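Local structure of hypothetical protein EF_2215 (Enterococcus faecalis, 2NN5) at residues G108-D113 against L124-S129. The protein is of unknown function but belongs to the AHA1 family, named for activators of the Hsp90 ATPase, and can bind magnesium. Numbering follows the deposited sequence.
Sequences GIIYFD and LVFSES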
loop_
_atom_site.group_PDB
_atom_site.type_symbol
_atom_site.label_atom_id
_atom_site.label_comp_id
_atom_site.label_asym_id
_atom_site.label_seq_id
_atom_site.Cartn_x
_atom_site.Cartn_y
_atom_site.Cartn_z
ATOM N N GLY A 108 -8.754 -8.490 6.214
ATOM C CA GLY A 108 -8.109 -7.544 7.136
ATOM C C GLY A 108 -8.325 -6.095 6.729
ATOM O O GLY A 108 -9.375 -5.740 6.199
ATOM N N ILE A 109 -7.307 -5.275 7.018
ATOM C CA ILE A 109 -7.380 -3.807 6.889
ATOM C C ILE A 109 -6.076 -3.272 6.391
ATOM O O ILE A 109 -5.018 -3.768 6.757
ATOM C CB ILE A 109 -7.569 -3.154 8.285
ATOM C CG1 ILE A 109 -8.837 -3.720 8.906
ATOM C CG2 ILE A 109 -7.467 -1.559 8.228
ATOM C CD1 ILE A 109 -10.101 -3.035 8.371
ATOM N N ILE A 110 -6.146 -2.266 5.523
ATOM C CA ILE A 110 -4.970 -1.430 5.181
ATOM C C ILE A 110 -5.221 -0.027 5.697
ATOM O O ILE A 110 -6.396 0.444 5.793
ATOM C CB ILE A 110 -4.738 -1.386 3.667
ATOM C CG1 ILE A 110 -5.962 -0.823 2.929
ATOM C CG2 ILE A 110 -4.314 -2.809 3.148
ATOM C CD1 ILE A 110 -5.748 -0.846 1.382
ATOM N N TYR A 111 -4.138 0.675 6.035
ATOM C CA TYR A 111 -4.256 2.005 6.684
ATOM C C TYR A 111 -3.148 2.894 6.157
ATOM O O TYR A 111 -1.975 2.491 6.163
ATOM C CB TYR A 111 -4.202 1.846 8.209
ATOM C CG TYR A 111 -4.579 3.079 8.955
ATOM C CD1 TYR A 111 -5.923 3.344 9.192
ATOM C CD2 TYR A 111 -3.609 3.944 9.454
ATOM C CE1 TYR A 111 -6.300 4.514 9.914
ATOM C CE2 TYR A 111 -3.960 5.064 10.178
ATOM C CZ TYR A 111 -5.299 5.357 10.385
ATOM O OH TYR A 111 -5.571 6.484 11.162
ATOM N N PHE A 112 -3.546 4.082 5.673
ATOM C CA PHE A 112 -2.624 5.098 5.146
ATOM C C PHE A 112 -2.642 6.274 6.115
ATOM O O PHE A 112 -3.688 6.832 6.391
ATOM C CB PHE A 112 -3.073 5.573 3.761
ATOM C CG PHE A 112 -3.205 4.458 2.756
ATOM C CD1 PHE A 112 -2.145 4.142 1.869
ATOM C CD2 PHE A 112 -4.403 3.712 2.651
ATOM C CE1 PHE A 112 -2.294 3.103 0.921
ATOM C CE2 PHE A 112 -4.520 2.637 1.719
ATOM C CZ PHE A 112 -3.450 2.349 0.864
ATOM N N ASP A 113 -1.469 6.666 6.581
ATOM C CA ASP A 113 -1.310 7.800 7.498
ATOM C C ASP A 113 -0.332 8.790 6.866
ATOM O O ASP A 113 0.835 8.456 6.602
ATOM C CB ASP A 113 -0.710 7.241 8.789
ATOM C CG ASP A 113 -0.784 8.189 9.929
ATOM O OD1 ASP A 113 -1.260 9.324 9.747
ATOM O OD2 ASP A 113 -0.401 7.734 11.053
ATOM N N LEU A 124 4.492 8.828 4.066
ATOM C CA LEU A 124 3.264 8.031 3.999
ATOM C C LEU A 124 3.567 6.768 4.786
ATOM O O LEU A 124 4.467 6.019 4.402
ATOM C CB LEU A 124 2.915 7.723 2.527
ATOM C CG LEU A 124 1.734 6.755 2.292
ATOM C CD1 LEU A 124 0.421 7.269 2.862
ATOM C CD2 LEU A 124 1.515 6.558 0.782
ATOM N N VAL A 125 2.843 6.564 5.895
ATOM C CA VAL A 125 3.034 5.401 6.744
ATOM C C VAL A 125 1.885 4.446 6.405
ATOM O O VAL A 125 0.693 4.760 6.579
ATOM C CB VAL A 125 3.093 5.757 8.239
ATOM C CG1 VAL A 125 3.350 4.460 9.062
ATOM C CG2 VAL A 125 4.226 6.700 8.458
ATOM N N PHE A 126 2.243 3.281 5.897
ATOM C CA PHE A 126 1.267 2.249 5.505
ATOM C C PHE A 126 1.289 1.158 6.564
ATOM O O PHE A 126 2.376 0.703 6.965
ATOM C CB PHE A 126 1.635 1.657 4.131
ATOM C CG PHE A 126 0.756 0.500 3.695
ATOM C CD1 PHE A 126 -0.440 0.744 3.012
ATOM C CD2 PHE A 126 1.150 -0.825 3.947
ATOM C CE1 PHE A 126 -1.212 -0.317 2.574
ATOM C CE2 PHE A 126 0.361 -1.881 3.523
ATOM C CZ PHE A 126 -0.840 -1.621 2.838
ATOM N N SER A 127 0.114 0.725 7.023
ATOM C CA SER A 127 0.103 -0.430 7.920
ATOM C C SER A 127 -1.065 -1.351 7.584
ATOM O O SER A 127 -2.025 -0.925 6.882
ATOM C CB SER A 127 0.063 0.023 9.357
ATOM O OG SER A 127 -1.040 0.869 9.615
ATOM N N GLU A 128 -0.913 -2.639 7.925
ATOM C CA GLU A 128 -1.891 -3.616 7.452
ATOM C C GLU A 128 -2.048 -4.733 8.471
ATOM O O GLU A 128 -1.060 -5.152 9.101
ATOM C CB GLU A 128 -1.407 -4.200 6.116
ATOM C CG GLU A 128 -2.347 -5.245 5.488
ATOM C CD GLU A 128 -1.852 -5.840 4.180
ATOM O OE1 GLU A 128 -0.656 -5.692 3.828
ATOM O OE2 GLU A 128 -2.687 -6.529 3.533
ATOM N N SER A 129 -3.288 -5.218 8.608
ATOM C CA SER A 129 -3.613 -6.395 9.460
ATOM C C SER A 129 -3.960 -7.525 8.514
ATOM O O SER A 129 -4.859 -7.355 7.662
ATOM C CB SER A 129 -4.804 -6.104 10.382
ATOM O OG SER A 129 -5.178 -7.263 11.134
#
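Residues 108-113 and 124-129 run antiparallel at 168°, joined by six backbone hydrogen bonds in three hydrogen-bonded pairs, among them Val-125 N to Asp-113 O, 2.8 Å and almost straight. Side chains alternate between the two faces of this hairpin. On the buried face the rings of Phe-112 and Phe-126 point the same way and make a T-shaped contact, the edge of Phe-126 turned toward the face of Phe-112 with planes at 67° and centroids 5.4 Å apart. Phe-126 reaches its partners because CG stands opposite the backbone N (chi1 175°), which carries the ring toward strand 108-113; its CZ then meets Ile-110 CG2 at 3.7 Å. Leu-124 CD1 lies at the edge of the Phe-112 ring. Helix 138-157 covers this mainly apolar face, consistent with the helix-grip fold of the AHA1 family, and the hairpin supplies middle strands of the sheet. The other face is mixed, with Ser-127 OG 3.6 Å from Tyr-111 CB. Glu-128 ends the apolar row: its CG packs 3.9 Å from Ile-110 CG2, and OE1 lies in plane at the Phe-126 ring edge. With the Asp-141 carboxylate close, this setting may raise the proton affinity of one of the two acids.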